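Local coordinates for zinc-binding protein TroA (PDB 1K0F) that binds zinc with high affinity in the periplasm and delivers it to the membrane permease of an ABC transporter for import into the cytoplasm, at residues A[159-171]-A[205-217]. Residues are numbered along the deposited sequence; the frame is centred on the assembly and turned at random.
Sequences AERRVLVTAHDAF and FIAQRKLPAIFIE
V165 and F215 join two strands that run in the same general direction, 38° apart, in the C-terminal lobe of this periplasmic binding protein of the bacterial solute-binding protein 9 family: F215 N gives a hydrogen bond to V165 O (3.1 Å). Strand 163-166 also pairs with 181-184 and strand 213-217 with 240-245, so the contact links the two pairs.

The close-packed part lies between strand 163-166 and the end of helix 196-208 with the loop after it. V165 sets CG2 against the edge of the F205 ring, 3.5 Å from CE2, and against L211 CD1; V163 CG1 reaches F205 CZ. Compact, branched valines suit this wedge. On the strand's other face the L164 side chain crosses F215 at about a right angle, under helix 260-273.

At the looser, solvent-facing margin long charged chains suit, packing apolar parts while their ends find partners: R161 NH1 lies beside P212 CG and bonds L275 O; R209 brings NH2 obliquely to V163 CG2, and NH1 forms a salt bridge with E181.

At the other end the small methyl of A167 lets the E217 carboxylate pack close. With H168 CG between backbone N and carbonyl carbon (chi1 84°), the ring turns ND1 to E217 OE2, consistent with second-shell orienting; this bond (2.7 Å) is bent and OE2, also bonded to S247, less surely placed. In this zinc-free structure H168 NE2 makes a weak hydrogen bond to OD1 of D248, another zinc ligand.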
# COMPACT_ATOMS: atom_id res chain seq x y z
N ALA A 159 -19.23 -14.36 2.49
CA ALA A 159 -17.92 -14.97 2.69
C ALA A 159 -17.31 -15.63 1.46
O ALA A 159 -16.12 -15.48 1.20
CB ALA A 159 -17.98 -15.98 3.84
N GLU A 160 -18.13 -16.36 0.70
CA GLU A 160 -17.66 -17.05 -0.50
C GLU A 160 -17.16 -16.09 -1.58
O GLU A 160 -16.16 -16.37 -2.25
CB GLU A 160 -18.78 -17.92 -1.08
CG GLU A 160 -19.30 -18.97 -0.13
CD GLU A 160 -20.25 -18.39 0.90
OE1 GLU A 160 -20.77 -17.28 0.66
OE2 GLU A 160 -20.47 -19.03 1.96
N ARG A 161 -17.87 -14.98 -1.74
CA ARG A 161 -17.52 -13.97 -2.74
C ARG A 161 -16.27 -13.15 -2.36
O ARG A 161 -15.71 -12.44 -3.19
CB ARG A 161 -18.70 -13.02 -2.95
CG ARG A 161 -19.99 -13.70 -3.41
CD ARG A 161 -20.77 -12.85 -4.42
NE ARG A 161 -21.57 -13.65 -5.34
CZ ARG A 161 -21.39 -13.70 -6.66
NH1 ARG A 161 -20.43 -12.97 -7.21
NH2 ARG A 161 -22.17 -14.46 -7.42
N ARG A 162 -15.84 -13.28 -1.11
CA ARG A 162 -14.68 -12.54 -0.62
C ARG A 162 -13.34 -13.09 -1.09
O ARG A 162 -12.31 -12.80 -0.51
CB ARG A 162 -14.71 -12.50 0.90
CG ARG A 162 -15.78 -11.59 1.49
CD ARG A 162 -15.72 -11.65 3.02
NE ARG A 162 -17.01 -11.38 3.66
CZ ARG A 162 -17.43 -11.97 4.78
NH1 ARG A 162 -16.67 -12.87 5.39
NH2 ARG A 162 -18.61 -11.64 5.28
N VAL A 163 -13.35 -13.90 -2.15
CA VAL A 163 -12.10 -14.45 -2.67
C VAL A 163 -11.54 -13.45 -3.67
O VAL A 163 -12.09 -13.29 -4.77
CB VAL A 163 -12.34 -15.78 -3.42
CG1 VAL A 163 -11.03 -16.28 -4.01
CG2 VAL A 163 -12.92 -16.81 -2.47
N LEU A 164 -10.48 -12.75 -3.30
CA LEU A 164 -9.89 -11.76 -4.21
C LEU A 164 -8.56 -12.18 -4.81
O LEU A 164 -7.62 -12.55 -4.10
CB LEU A 164 -9.74 -10.41 -3.51
CG LEU A 164 -8.74 -9.39 -4.06
CD1 LEU A 164 -9.36 -8.54 -5.17
CD2 LEU A 164 -8.27 -8.51 -2.92
N VAL A 165 -8.48 -12.12 -6.13
CA VAL A 165 -7.25 -12.46 -6.83
C VAL A 165 -6.82 -11.16 -7.51
O VAL A 165 -7.60 -10.53 -8.22
CB VAL A 165 -7.49 -13.56 -7.89
CG1 VAL A 165 -6.22 -13.80 -8.68
CG2 VAL A 165 -7.92 -14.85 -7.20
N THR A 166 -5.58 -10.76 -7.26
CA THR A 166 -5.06 -9.52 -7.81
C THR A 166 -3.70 -9.67 -8.46
O THR A 166 -3.11 -10.75 -8.46
CB THR A 166 -4.95 -8.47 -6.70
OG1 THR A 166 -4.45 -9.10 -5.52
CG2 THR A 166 -6.31 -7.84 -6.41
N ALA A 167 -3.20 -8.56 -9.01
CA ALA A 167 -1.89 -8.51 -9.67
C ALA A 167 -0.76 -9.18 -8.88
O ALA A 167 -0.06 -10.04 -9.41
CB ALA A 167 -1.54 -7.06 -9.98
N HIS A 168 -0.57 -8.77 -7.62
CA HIS A 168 0.47 -9.35 -6.76
C HIS A 168 0.04 -9.49 -5.29
O HIS A 168 -0.91 -8.85 -4.86
CB HIS A 168 1.80 -8.57 -6.90
CG HIS A 168 1.91 -7.34 -6.05
ND1 HIS A 168 1.04 -6.28 -6.14
CD2 HIS A 168 2.85 -6.97 -5.14
CE1 HIS A 168 1.42 -5.31 -5.33
NE2 HIS A 168 2.52 -5.70 -4.72
N ASP A 169 0.74 -10.35 -4.54
CA ASP A 169 0.45 -10.64 -3.13
C ASP A 169 0.61 -9.43 -2.22
O ASP A 169 1.50 -9.39 -1.37
CB ASP A 169 1.37 -11.76 -2.62
CG ASP A 169 0.61 -12.88 -1.92
OD1 ASP A 169 -0.63 -12.79 -1.82
OD2 ASP A 169 1.28 -13.85 -1.46
N ALA A 170 -0.27 -8.45 -2.39
CA ALA A 170 -0.20 -7.23 -1.62
C ALA A 170 -1.45 -6.96 -0.79
O ALA A 170 -1.77 -5.81 -0.53
CB ALA A 170 0.06 -6.05 -2.55
N PHE A 171 -2.15 -8.00 -0.36
CA PHE A 171 -3.34 -7.76 0.44
C PHE A 171 -3.48 -8.75 1.56
O PHE A 171 -4.57 -8.96 2.08
CB PHE A 171 -4.58 -7.79 -0.45
CG PHE A 171 -4.62 -6.70 -1.49
CD1 PHE A 171 -4.09 -6.91 -2.76
CD2 PHE A 171 -5.18 -5.47 -1.20
CE1 PHE A 171 -4.13 -5.92 -3.73
CE2 PHE A 171 -5.23 -4.46 -2.17
CZ PHE A 171 -4.70 -4.68 -3.43
N PHE A 205 -8.09 -21.98 -10.90
CA PHE A 205 -8.60 -21.68 -9.57
C PHE A 205 -9.77 -20.72 -9.68
O PHE A 205 -10.81 -20.92 -9.07
CB PHE A 205 -7.52 -21.05 -8.72
CG PHE A 205 -8.06 -20.29 -7.56
CD1 PHE A 205 -8.69 -20.97 -6.51
CD2 PHE A 205 -7.95 -18.91 -7.51
CE1 PHE A 205 -9.21 -20.28 -5.42
CE2 PHE A 205 -8.47 -18.19 -6.43
CZ PHE A 205 -9.10 -18.88 -5.37
N ILE A 206 -9.56 -19.67 -10.47
CA ILE A 206 -10.57 -18.64 -10.69
C ILE A 206 -11.73 -19.20 -11.51
O ILE A 206 -12.88 -18.78 -11.36
CB ILE A 206 -9.94 -17.42 -11.42
CG1 ILE A 206 -8.84 -16.80 -10.56
CG2 ILE A 206 -11.00 -16.37 -11.72
CD1 ILE A 206 -7.81 -16.04 -11.37
N ALA A 207 -11.44 -20.17 -12.38
CA ALA A 207 -12.48 -20.77 -13.21
C ALA A 207 -13.28 -21.81 -12.42
O ALA A 207 -14.47 -21.99 -12.64
CB ALA A 207 -11.85 -21.42 -14.43
N GLN A 208 -12.60 -22.48 -11.50
CA GLN A 208 -13.23 -23.48 -10.67
C GLN A 208 -14.17 -22.76 -9.71
O GLN A 208 -15.37 -23.04 -9.68
CB GLN A 208 -12.17 -24.25 -9.89
CG GLN A 208 -11.99 -25.68 -10.38
CD GLN A 208 -10.55 -26.01 -10.74
OE1 GLN A 208 -10.29 -26.86 -11.60
NE2 GLN A 208 -9.61 -25.36 -10.06
N ARG A 209 -13.63 -21.81 -8.96
CA ARG A 209 -14.42 -21.04 -8.01
C ARG A 209 -15.32 -20.04 -8.72
O ARG A 209 -16.17 -19.40 -8.10
CB ARG A 209 -13.50 -20.31 -7.02
CG ARG A 209 -12.35 -21.18 -6.50
CD ARG A 209 -12.83 -22.14 -5.43
NE ARG A 209 -13.55 -21.44 -4.37
CZ ARG A 209 -12.97 -20.66 -3.46
NH1 ARG A 209 -11.66 -20.48 -3.49
NH2 ARG A 209 -13.69 -20.06 -2.53
N LYS A 210 -15.13 -19.90 -10.03
CA LYS A 210 -15.94 -18.99 -10.84
C LYS A 210 -15.98 -17.55 -10.31
O LYS A 210 -17.03 -17.05 -9.95
CB LYS A 210 -17.38 -19.52 -10.94
CG LYS A 210 -17.63 -20.50 -12.07
CD LYS A 210 -17.76 -21.92 -11.55
CE LYS A 210 -17.36 -22.95 -12.61
NZ LYS A 210 -18.54 -23.66 -13.20
N LEU A 211 -14.82 -16.88 -10.29
CA LEU A 211 -14.75 -15.51 -9.79
C LEU A 211 -15.38 -14.47 -10.72
O LEU A 211 -14.99 -14.33 -11.87
CB LEU A 211 -13.29 -15.10 -9.56
CG LEU A 211 -12.43 -15.85 -8.54
CD1 LEU A 211 -11.36 -14.91 -8.01
CD2 LEU A 211 -13.28 -16.39 -7.40
N PRO A 212 -16.36 -13.71 -10.20
CA PRO A 212 -16.98 -12.72 -11.07
C PRO A 212 -15.92 -11.76 -11.58
O PRO A 212 -16.01 -11.28 -12.70
CB PRO A 212 -18.00 -12.02 -10.17
CG PRO A 212 -17.55 -12.33 -8.78
CD PRO A 212 -16.92 -13.69 -8.84
N ALA A 213 -14.91 -11.50 -10.76
CA ALA A 213 -13.87 -10.59 -11.19
C ALA A 213 -12.53 -10.73 -10.49
O ALA A 213 -12.44 -11.14 -9.34
CB ALA A 213 -14.38 -9.14 -11.05
N ILE A 214 -11.48 -10.38 -11.22
CA ILE A 214 -10.11 -10.37 -10.74
C ILE A 214 -9.74 -8.90 -10.91
O ILE A 214 -10.43 -8.18 -11.62
CB ILE A 214 -9.19 -11.29 -11.61
CG1 ILE A 214 -9.40 -11.01 -13.10
CG2 ILE A 214 -9.49 -12.75 -11.31
CD1 ILE A 214 -8.29 -11.53 -13.97
N PHE A 215 -8.66 -8.44 -10.27
CA PHE A 215 -8.31 -7.03 -10.38
C PHE A 215 -6.91 -6.68 -10.86
O PHE A 215 -5.95 -7.40 -10.64
CB PHE A 215 -8.54 -6.34 -9.04
CG PHE A 215 -9.95 -6.44 -8.56
CD1 PHE A 215 -10.48 -7.67 -8.18
CD2 PHE A 215 -10.77 -5.32 -8.53
CE1 PHE A 215 -11.81 -7.79 -7.79
CE2 PHE A 215 -12.11 -5.43 -8.14
CZ PHE A 215 -12.63 -6.67 -7.77
N ILE A 216 -6.82 -5.54 -11.53
CA ILE A 216 -5.55 -5.04 -12.02
C ILE A 216 -4.99 -4.21 -10.87
O ILE A 216 -5.60 -4.11 -9.81
CB ILE A 216 -5.70 -4.12 -13.27
CG1 ILE A 216 -7.13 -3.61 -13.37
CG2 ILE A 216 -5.34 -4.89 -14.55
CD1 ILE A 216 -7.31 -2.55 -14.40
N GLU A 217 -3.83 -3.61 -11.08
CA GLU A 217 -3.24 -2.79 -10.06
C GLU A 217 -2.48 -1.67 -10.70
O GLU A 217 -1.93 -1.83 -11.78
CB GLU A 217 -2.32 -3.62 -9.19
CG GLU A 217 -3.06 -4.47 -8.19
CD GLU A 217 -2.12 -5.22 -7.31
OE1 GLU A 217 -2.54 -6.21 -6.68
OE2 GLU A 217 -0.94 -4.82 -7.25